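Local coordinates for protein yahD a copper inducible hydrolase (Lactococcus lactis subsp. lactis, PDB 3OG9), which probably works as a hydrolase of the alpha/beta-hydrolase fold, is induced by copper and holds a D-malate molecule in its pocket, at residues 99-104 with 123-128; 145-150 with 176-181; 151-156 with 183-188. One frame throughout, in Å; residues are numbered along the deposited sequence. Where two conformers were deposited one is given.

Overall arrangement
Strand 105-109 and helix 111-121 run between the two halves of contact 1, which closes their loop by bringing the approach to strand 105-109 beside the approach to strand 129-133. The chain then passes through strand 129-133 to the paired contacts 2 and 3, whose segments alternate along the sequence and so cross. Contact 2 (145-150 with 176-181) joins the approach to strand 151-156 to the end of helix 165-177; contact 3 (151-156 with 183-188) carries the pairing on between the strands themselves. Contact 1 lies wholly before the other two, yet touches contact 2 through Lys150. Together they tie neighbouring parallel strands, from the middle of the sheet to its 181-186 edge.

Contact 1: 99-104 with 123-128; sequences LDVHKM and GKINFD
A chi1 of 173° places CG1 of Val101 opposite its own backbone N, and Ile125 sets its CG2 in the same way, so the two methyls meet 3.8 Å apart (Val101 CG1 to Ile125 CG2) while the side chains cross at about a right angle. Branched aliphatic residues suit this seam, which lies under Ala94 and Val90 of helix 76-97. The same Ile125 CG2 sits over the centre of the Phe127 ring, covering one face, whereas Met104 brings its CB to the ring's edge, 4.0 Å from Phe127 CD1. The flexible thioether chain of Met104 then bends away and packs on Leu20 and Val90.

Asp128 points its CB toward the other segment, where it rests 3.4 Å from His102 O; with CG anti to N (chi1 -178°) the carboxylate is carried on to water 2. One direct backbone bond joins the segments: Asp128 N donates to Met104 O at 2.8 Å, the donor in the carbonyl plane but the bond bent (141°). Two waters extend the pairing. The first donates to both His102 O and Asn126 O, the second to Lys103 O and, at 2.7 Å, to Asp128 OD2; a carboxylate suits this place as acceptor, the other three being backbone carbonyls. Within 99-104, Met104 N bonds to Val101 O, curling the short 3-10 turn that presents these carbonyls. The two segments lead into strands 105-109 and 129-133, parallel neighbours entered from helices 76-97 and 111-121, where the central parallel strands begin, as in the alpha/beta-hydrolase fold.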
loop_
_atom_site.group_PDB
_atom_site.type_symbol
_atom_site.label_atom_id
_atom_site.label_comp_id
_atom_site.label_asym_id
_atom_site.label_seq_id
_atom_site.Cartn_x
_atom_site.Cartn_y
_atom_site.Cartn_z
ATOM N N LEU A 99 18.641 -2.696 -3.152
ATOM C CA LEU A 99 17.577 -3.255 -2.338
ATOM C C LEU A 99 17.058 -4.497 -3.050
ATOM O O LEU A 99 17.112 -4.588 -4.271
ATOM C CB LEU A 99 16.451 -2.220 -2.158
ATOM C CG LEU A 99 16.880 -0.782 -1.800
ATOM C CD1 LEU A 99 15.669 0.187 -1.672
ATOM C CD2 LEU A 99 17.705 -0.779 -0.519
ATOM N N ASP A 100 16.575 -5.452 -2.265
ATOM C CA ASP A 100 15.964 -6.688 -2.759
ATOM C C ASP A 100 14.439 -6.577 -2.718
ATOM O O ASP A 100 13.856 -6.514 -1.644
ATOM C CB ASP A 100 16.398 -7.832 -1.857
ATOM C CG ASP A 100 17.866 -8.155 -2.015
ATOM O OD1 ASP A 100 18.378 -8.025 -3.158
ATOM O OD2 ASP A 100 18.495 -8.522 -1.001
ATOM N N VAL A 101 13.824 -6.550 -3.896
ATOM C CA VAL A 101 12.381 -6.385 -4.032
ATOM C C VAL A 101 11.639 -7.551 -3.366
ATOM O O VAL A 101 10.619 -7.339 -2.698
ATOM C CB VAL A 101 12.011 -6.211 -5.515
ATOM C CG1 VAL A 101 10.527 -6.211 -5.714
ATOM C CG2 VAL A 101 12.609 -4.898 -6.036
ATOM N N HIS A 102 12.173 -8.770 -3.485
ATOM C CA HIS A 102 11.512 -9.933 -2.863
ATOM C C HIS A 102 11.457 -9.865 -1.315
ATOM O O HIS A 102 10.749 -10.651 -0.689
ATOM C CB HIS A 102 12.172 -11.238 -3.323
ATOM C CG HIS A 102 13.511 -11.475 -2.699
ATOM N ND1 HIS A 102 14.681 -10.963 -3.221
ATOM C CD2 HIS A 102 13.860 -12.140 -1.575
ATOM C CE1 HIS A 102 15.688 -11.303 -2.441
ATOM N NE2 HIS A 102 15.216 -12.021 -1.439
ATOM N N LYS A 103 12.246 -8.975 -0.713
ATOM C CA LYS A 103 12.242 -8.799 0.744
ATOM C C LYS A 103 11.373 -7.610 1.161
ATOM O O LYS A 103 11.145 -7.380 2.348
ATOM C CB LYS A 103 13.655 -8.548 1.274
ATOM C CG LYS A 103 14.642 -9.699 1.077
ATOM C CD LYS A 103 16.021 -9.392 1.743
ATOM C CE LYS A 103 15.946 -9.338 3.283
ATOM N NZ LYS A 103 17.217 -8.828 3.953
ATOM N N MET A 104 10.912 -6.852 0.171
ATOM C CA MET A 104 10.226 -5.594 0.397
ATOM C C MET A 104 8.912 -5.707 1.189
ATOM O O MET A 104 8.075 -6.602 0.967
ATOM C CB MET A 104 10.009 -4.906 -0.954
ATOM C CG MET A 104 9.906 -3.421 -0.895
ATOM S SD MET A 104 10.248 -2.740 -2.569
ATOM C CE MET A 104 11.980 -2.293 -2.533
ATOM N N GLY A 123 -0.058 -9.481 -9.283
ATOM C CA GLY A 123 1.270 -10.106 -9.479
ATOM C C GLY A 123 2.303 -9.234 -10.192
ATOM O O GLY A 123 3.218 -9.747 -10.841
ATOM N N LYS A 124 2.171 -7.916 -10.068
ATOM C CA LYS A 124 3.122 -7.001 -10.696
ATOM C C LYS A 124 4.380 -6.794 -9.839
ATOM O O LYS A 124 5.461 -6.512 -10.383
ATOM C CB LYS A 124 2.473 -5.661 -11.035
ATOM C CG LYS A 124 1.320 -5.688 -12.044
ATOM C CD LYS A 124 0.987 -4.227 -12.454
ATOM C CE LYS A 124 -0.121 -4.175 -13.485
ATOM N NZ LYS A 124 -0.284 -2.835 -14.182
ATOM N N ILE A 125 4.241 -6.922 -8.518
ATOM C CA ILE A 125 5.384 -6.882 -7.588
ATOM C C ILE A 125 5.249 -8.026 -6.561
ATOM O O ILE A 125 4.192 -8.218 -5.964
ATOM C CB ILE A 125 5.540 -5.523 -6.799
ATOM C CG1 ILE A 125 5.651 -4.314 -7.723
ATOM C CG2 ILE A 125 6.821 -5.522 -5.925
ATOM C CD1 ILE A 125 6.179 -2.967 -7.048
ATOM N N ASN A 126 6.338 -8.760 -6.363
ATOM C CA ASN A 126 6.405 -9.822 -5.363
ATOM C C ASN A 126 6.888 -9.292 -3.998
ATOM O O ASN A 126 7.978 -9.664 -3.517
ATOM C CB ASN A 126 7.327 -10.929 -5.878
ATOM C CG ASN A 126 7.263 -12.189 -5.028
ATOM O OD1 ASN A 126 6.204 -12.569 -4.514
ATOM N ND2 ASN A 126 8.403 -12.822 -4.860
ATOM N N PHE A 127 6.084 -8.424 -3.379
ATOM C CA PHE A 127 6.371 -7.984 -1.997
ATOM C C PHE A 127 6.431 -9.189 -1.048
ATOM O O PHE A 127 5.690 -10.171 -1.209
ATOM C CB PHE A 127 5.277 -7.051 -1.447
ATOM C CG PHE A 127 5.136 -5.732 -2.172
ATOM C CD1 PHE A 127 6.177 -4.811 -2.187
ATOM C CD2 PHE A 127 3.926 -5.407 -2.787
ATOM C CE1 PHE A 127 6.031 -3.571 -2.841
ATOM C CE2 PHE A 127 3.760 -4.192 -3.432
ATOM C CZ PHE A 127 4.816 -3.271 -3.467
ATOM N N ASP A 128 7.268 -9.085 -0.028
ATOM C CA ASP A 128 7.292 -10.113 1.007
ATOM C C ASP A 128 6.071 -9.992 1.934
ATOM O O ASP A 128 5.438 -11.003 2.287
ATOM C CB ASP A 128 8.586 -10.036 1.814
ATOM C CG ASP A 128 8.660 -11.133 2.860
ATOM O OD1 ASP A 128 8.540 -12.312 2.465
ATOM O OD2 ASP A 128 8.802 -10.814 4.061
HETATM O O HOH W 1 8.488 -11.732 -1.747
HETATM O O HOH W 2 10.824 -9.050 4.396
#

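Contact 2: 145-150 with 176-181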
loop_
_atom_site.group_PDB
_atom_site.type_symbol
_atom_site.label_atom_id
_atom_site.label_comp_id
_atom_site.label_asym_id
_atom_site.label_seq_id
_atom_site.Cartn_x
_atom_site.Cartn_y
_atom_site.Cartn_z
ATOM N N VAL A 145 -2.681 -15.076 -9.173
ATOM C CA VAL A 145 -1.567 -15.111 -8.235
ATOM C C VAL A 145 -1.830 -16.127 -7.158
ATOM O O VAL A 145 -2.950 -16.320 -6.713
ATOM C CB VAL A 145 -1.239 -13.749 -7.551
ATOM C CG1 VAL A 145 -0.487 -12.847 -8.493
ATOM C CG2 VAL A 145 -2.491 -13.084 -6.983
ATOM N N GLN A 146 -0.768 -16.785 -6.758
ATOM C CA GLN A 146 -0.806 -17.630 -5.595
ATOM C C GLN A 146 0.085 -16.928 -4.591
ATOM O O GLN A 146 1.247 -16.604 -4.880
ATOM C CB GLN A 146 -0.306 -19.029 -5.961
ATOM C CG GLN A 146 -1.438 -20.063 -6.178
ATOM C CD GLN A 146 -2.746 -19.459 -6.686
ATOM O OE1 GLN A 146 -3.720 -19.296 -5.926
ATOM N NE2 GLN A 146 -2.774 -19.113 -7.977
ATOM N N LEU A 147 -0.487 -16.645 -3.436
ATOM C CA LEU A 147 0.201 -15.894 -2.387
ATOM C C LEU A 147 0.118 -16.665 -1.065
ATOM O O LEU A 147 -0.010 -16.069 0.005
ATOM C CB LEU A 147 -0.453 -14.518 -2.251
ATOM C CG LEU A 147 -0.390 -13.613 -3.482
ATOM C CD1 LEU A 147 -1.282 -12.408 -3.248
ATOM C CD2 LEU A 147 1.023 -13.195 -3.763
ATOM N N ASP A 148 0.241 -17.985 -1.150
ATOM C CA ASP A 148 -0.135 -18.866 -0.027
ATOM C C ASP A 148 0.733 -18.676 1.215
ATOM O O ASP A 148 0.281 -18.952 2.319
ATOM C CB ASP A 148 -0.089 -20.335 -0.470
ATOM C CG ASP A 148 -1.280 -21.160 0.025
ATOM O OD1 ASP A 148 -1.328 -22.337 -0.391
ATOM O OD2 ASP A 148 -2.169 -20.689 0.807
ATOM N N ASP A 149 1.961 -18.183 1.046
ATOM C CA ASP A 149 2.901 -18.058 2.175
ATOM C C ASP A 149 2.949 -16.631 2.773
ATOM O O ASP A 149 3.682 -16.388 3.725
ATOM C CB ASP A 149 4.310 -18.460 1.712
ATOM C CG ASP A 149 4.817 -17.626 0.510
ATOM O OD1 ASP A 149 4.008 -17.132 -0.338
ATOM O OD2 ASP A 149 6.057 -17.501 0.387
ATOM N N LYS A 150 2.195 -15.698 2.185
ATOM C CA LYS A 150 2.359 -14.274 2.460
ATOM C C LYS A 150 1.558 -13.802 3.672
ATOM O O LYS A 150 0.491 -14.358 3.984
ATOM C CB LYS A 150 1.955 -13.447 1.219
ATOM C CG LYS A 150 2.706 -13.840 -0.058
ATOM C CD LYS A 150 4.164 -13.521 0.023
ATOM C CE LYS A 150 4.773 -13.578 -1.385
ATOM N NZ LYS A 150 6.152 -13.129 -1.254
ATOM N N GLU A 176 -7.482 -13.697 0.809
ATOM C CA GLU A 176 -7.588 -15.048 1.393
ATOM C C GLU A 176 -7.768 -16.127 0.322
ATOM O O GLU A 176 -7.217 -17.229 0.435
ATOM C CB GLU A 176 -8.684 -15.074 2.433
ATOM C CG GLU A 176 -8.161 -14.444 3.705
ATOM C CD GLU A 176 -9.187 -14.295 4.793
ATOM O OE1 GLU A 176 -10.413 -14.375 4.487
ATOM O OE2 GLU A 176 -8.743 -14.084 5.958
ATOM N N ASP A 177 -8.528 -15.803 -0.719
ATOM C CA ASP A 177 -8.612 -16.697 -1.873
ATOM C C ASP A 177 -7.267 -16.965 -2.549
ATOM O O ASP A 177 -7.079 -18.036 -3.135
ATOM C CB ASP A 177 -9.607 -16.174 -2.902
ATOM C CG ASP A 177 -11.056 -16.226 -2.399
ATOM O OD1 ASP A 177 -11.340 -16.749 -1.271
ATOM O OD2 ASP A 177 -11.915 -15.722 -3.141
ATOM N N SER A 178 -6.348 -16.000 -2.464
ATOM C CA SER A 178 -4.992 -16.157 -3.007
ATOM C C SER A 178 -4.085 -16.923 -2.043
ATOM O O SER A 178 -2.983 -17.357 -2.406
ATOM C CB SER A 178 -4.376 -14.789 -3.336
ATOM O OG SER A 178 -4.176 -14.014 -2.169
ATOM N N GLY A 179 -4.557 -17.095 -0.817
ATOM C CA GLY A 179 -3.806 -17.846 0.175
ATOM C C GLY A 179 -3.157 -17.031 1.273
ATOM O O GLY A 179 -2.527 -17.613 2.150
ATOM N N CYS A 180 -3.337 -15.702 1.273
ATOM C CA CYS A 180 -2.690 -14.848 2.305
ATOM C C CYS A 180 -3.153 -15.119 3.727
ATOM O O CYS A 180 -4.313 -15.432 3.975
ATOM C CB CYS A 180 -2.878 -13.344 2.044
ATOM S SG CYS A 180 -2.148 -12.752 0.558
ATOM N N GLN A 181 -2.234 -14.914 4.670
ATOM C CA GLN A 181 -2.540 -14.966 6.085
ATOM C C GLN A 181 -2.743 -13.505 6.505
ATOM O O GLN A 181 -1.819 -12.713 6.450
ATOM C CB GLN A 181 -1.350 -15.562 6.856
ATOM C CG GLN A 181 -1.252 -17.093 6.866
ATOM C CD GLN A 181 -0.948 -17.692 5.485
ATOM O OE1 GLN A 181 -0.019 -17.271 4.767
ATOM N NE2 GLN A 181 -1.731 -18.664 5.113
HETATM O O HOH W 3 -3.317 -20.114 -3.531
#
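Leu147 N donates to Ser178 O at 2.8 Å, with an N-H...O angle of 161° although the donor is tilted from the carbonyl plane. A second bond closes the other end of the contact: Gln181 N reaches Lys150 O at 2.9 Å, almost straight (176°). Between the two, Leu147 lays its CB 3.7 Å from Cys180 SG. A leucine and a small, weakly polar cysteine fit this buried spot, where both also pack on Phe120 of helix 111-121. In one of two conformers Ser178 OG lies 3.5 Å from Leu147 CD1 and bonds to Leu175 O, a serine being small enough to fit.

Water 3 also donates to Ser178 O, at 3.0 Å, and to Gln146 OE1. The bent chain of Gln146 brings that amide oxygen back over the contact. Gly179 lies against Asp148, whose OD2 comes within 3.3 Å of Gly179 CA; a side chain at this position would collide with that carboxylate oxygen. Its positive phi likewise suits a residue without CB, as any beta carbon would press on the preceding carbonyl.

Further out, backbone bonds shape both partners. Lys150 N returns to Leu147 O at 3.1 Å, closing a type I turn, and Gly179 N returns to Glu176 O in the helix's last turn. Lys150 packs its aliphatic stem near Cys180 and sends NZ away to Phe127 O, so a long residue with a charged tip can be buried here. Gly179, with positive phi just after helix 165-177, completes a Schellman motif that leads the chain on into strand 181-186 of a beta-alpha-beta unit.

Contact 3: 151-156 with 183-188; sequences HVFLSY and EIYESS
Four backbone bonds join the parallel strands 151-156 and 183-186, donors alternating from one side to the other. Glu183 N gives to Val152 O, Leu154 N to Glu183 O at 2.9 Å, Tyr185 N to Leu154 O at 2.8 Å, and Tyr156 N to Tyr185 O. A fifth, from Ser187 N just past the strand, extends the pattern to Tyr156 O at 2.9 Å with the donor tilted from the carbonyl plane, while the others come in nearly end-on. The carbonyls take CA-H contacts too: Ser155 CA lies 3.1 Å from Tyr185 O and Ile184 CA 3.3 Å from Leu154 O. Phe153 and Ser155 turn their backbone groups the other way, to strand 129-133, so 151-156 is bonded along both borders.

On one face Phe153, its CG trans to the backbone N (chi1 178°), lies beside Tyr185 and points the same way, CZ being 3.4 Å from Tyr185 CB. Its CD1 also meets the methylene CG of Glu183 at 3.8 Å, the bent glutamate leading its carboxylate off. Trp204 meets the Phe153 ring, and helix 195-208 covers this side. An alanine at Phe153 is likely to leave Tyr185 CB, Glu183 CG and Trp204 without the ring that they share, opening a gap beneath the helix. Ser155 is small enough to tuck in here, and its buried OG is satisfied by Glu197 OE2 and His134 N.

On the opposite face Leu154 CD1 and Ile184 CD1 pack 3.7 Å apart beneath helix 165-177, where Tyr156 stacks on Phe168. Strand, helix and strand thus form the classic beta-alpha-beta crossover that finishes the sheet of an alpha/beta hydrolase, with Tyr156, at the C-terminal end of strand 151-156, near malate-binding His191.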
loop_
_atom_site.group_PDB
_atom_site.type_symbol
_atom_site.label_atom_id
_atom_site.label_comp_id
_atom_site.label_asym_id
_atom_site.label_seq_id
_atom_site.Cartn_x
_atom_site.Cartn_y
_atom_site.Cartn_z
ATOM N N HIS A 151 2.089 -12.790 4.357
ATOM C CA HIS A 151 1.450 -12.209 5.524
ATOM C C HIS A 151 1.123 -10.756 5.223
ATOM O O HIS A 151 1.931 -10.026 4.646
ATOM C CB HIS A 151 2.367 -12.313 6.734
ATOM C CG HIS A 151 2.359 -13.672 7.364
ATOM N ND1 HIS A 151 1.499 -14.003 8.388
ATOM C CD2 HIS A 151 3.096 -14.781 7.117
ATOM C CE1 HIS A 151 1.698 -15.261 8.739
ATOM N NE2 HIS A 151 2.648 -15.761 7.973
ATOM N N VAL A 152 -0.088 -10.348 5.572
ATOM C CA VAL A 152 -0.568 -9.026 5.184
ATOM C C VAL A 152 -1.346 -8.460 6.374
ATOM O O VAL A 152 -2.154 -9.183 6.981
ATOM C CB VAL A 152 -1.510 -9.113 3.925
ATOM C CG1 VAL A 152 -2.256 -7.770 3.704
ATOM C CG2 VAL A 152 -0.680 -9.454 2.662
ATOM N N PHE A 153 -1.087 -7.200 6.711
ATOM C CA PHE A 153 -1.803 -6.481 7.800
ATOM C C PHE A 153 -2.738 -5.446 7.163
ATOM O O PHE A 153 -2.294 -4.709 6.263
ATOM C CB PHE A 153 -0.763 -5.723 8.662
ATOM C CG PHE A 153 -1.375 -4.886 9.796
ATOM C CD1 PHE A 153 -1.467 -5.399 11.081
ATOM C CD2 PHE A 153 -1.804 -3.588 9.562
ATOM C CE1 PHE A 153 -2.013 -4.617 12.126
ATOM C CE2 PHE A 153 -2.360 -2.782 10.593
ATOM C CZ PHE A 153 -2.480 -3.319 11.867
ATOM N N LEU A 154 -4.015 -5.420 7.589
ATOM C CA LEU A 154 -5.000 -4.480 7.075
ATOM C C LEU A 154 -5.696 -3.811 8.218
ATOM O O LEU A 154 -6.107 -4.484 9.183
ATOM C CB LEU A 154 -6.097 -5.185 6.247
ATOM C CG LEU A 154 -5.661 -6.048 5.074
ATOM C CD1 LEU A 154 -6.860 -6.835 4.502
ATOM C CD2 LEU A 154 -5.016 -5.216 3.967
ATOM N N SER A 155 -5.893 -2.505 8.107
ATOM C CA SER A 155 -6.796 -1.839 9.078
ATOM C C SER A 155 -8.101 -1.457 8.392
ATOM O O SER A 155 -8.122 -1.243 7.183
ATOM C CB SER A 155 -6.158 -0.603 9.670
ATOM O OG SER A 155 -6.029 0.417 8.700
ATOM N N TYR A 156 -9.166 -1.323 9.199
ATOM C CA TYR A 156 -10.458 -0.923 8.714
ATOM C C TYR A 156 -11.144 -0.169 9.866
ATOM O O TYR A 156 -10.931 -0.516 11.031
ATOM C CB TYR A 156 -11.218 -2.206 8.339
ATOM C CG TYR A 156 -12.674 -2.019 8.088
ATOM C CD1 TYR A 156 -13.126 -1.411 6.901
ATOM C CD2 TYR A 156 -13.618 -2.430 9.042
ATOM C CE1 TYR A 156 -14.495 -1.215 6.677
ATOM C CE2 TYR A 156 -14.981 -2.254 8.815
ATOM C CZ TYR A 156 -15.412 -1.654 7.637
ATOM O OH TYR A 156 -16.773 -1.457 7.424
ATOM N N GLU A 183 -3.904 -10.310 9.071
ATOM C CA GLU A 183 -4.232 -9.714 10.356
ATOM C C GLU A 183 -5.083 -8.484 10.092
ATOM O O GLU A 183 -4.659 -7.587 9.360
ATOM C CB GLU A 183 -2.965 -9.303 11.107
ATOM C CG GLU A 183 -3.199 -8.478 12.396
ATOM C CD GLU A 183 -3.482 -9.350 13.603
ATOM O OE1 GLU A 183 -3.056 -10.520 13.576
ATOM O OE2 GLU A 183 -4.105 -8.868 14.588
ATOM N N ILE A 184 -6.251 -8.428 10.732
ATOM C CA ILE A 184 -7.148 -7.287 10.581
ATOM C C ILE A 184 -7.202 -6.458 11.855
ATOM O O ILE A 184 -7.602 -6.978 12.902
ATOM C CB ILE A 184 -8.603 -7.737 10.177
ATOM C CG1 ILE A 184 -8.598 -8.745 9.002
ATOM C CG2 ILE A 184 -9.514 -6.533 9.918
ATOM C CD1 ILE A 184 -7.958 -8.218 7.741
ATOM N N TYR A 185 -6.866 -5.170 11.756
ATOM C CA TYR A 185 -6.964 -4.257 12.894
ATOM C C TYR A 185 -8.144 -3.293 12.709
ATOM O O TYR A 185 -8.250 -2.637 11.667
ATOM C CB TYR A 185 -5.672 -3.438 13.082
ATOM C CG TYR A 185 -5.795 -2.527 14.280
ATOM C CD1 TYR A 185 -5.484 -2.993 15.568
ATOM C CD2 TYR A 185 -6.299 -1.240 14.148
ATOM C CE1 TYR A 185 -5.616 -2.156 16.702
ATOM C CE2 TYR A 185 -6.452 -0.401 15.263
ATOM C CZ TYR A 185 -6.111 -0.868 16.521
ATOM O OH TYR A 185 -6.280 -0.039 17.593
ATOM N N GLU A 186 -9.006 -3.196 13.719
ATOM C CA GLU A 186 -10.197 -2.341 13.649
ATOM C C GLU A 186 -9.928 -1.038 14.413
ATOM O O GLU A 186 -9.684 -1.080 15.616
ATOM C CB GLU A 186 -11.435 -3.067 14.197
ATOM C CG GLU A 186 -12.769 -2.288 13.923
ATOM C CD GLU A 186 -14.032 -2.876 14.548
ATOM O OE1 GLU A 186 -14.135 -4.117 14.753
ATOM O OE2 GLU A 186 -14.954 -2.084 14.814
ATOM N N SER A 187 -9.891 0.101 13.693
ATOM C CA SER A 187 -9.718 1.440 14.310
ATOM C C SER A 187 -11.077 2.144 14.454
ATOM O O SER A 187 -12.080 1.632 13.982
ATOM C CB SER A 187 -8.745 2.291 13.497
ATOM O OG SER A 187 -9.285 2.575 12.214
ATOM N N SER A 188 -11.111 3.292 15.123
ATOM C CA SER A 188 -12.395 3.951 15.428
ATOM C C SER A 188 -12.463 5.403 14.979
ATOM O O SER A 188 -13.321 6.162 15.445
ATOM C CB SER A 188 -12.705 3.869 16.939
ATOM O OG SER A 188 -11.696 4.522 17.685
#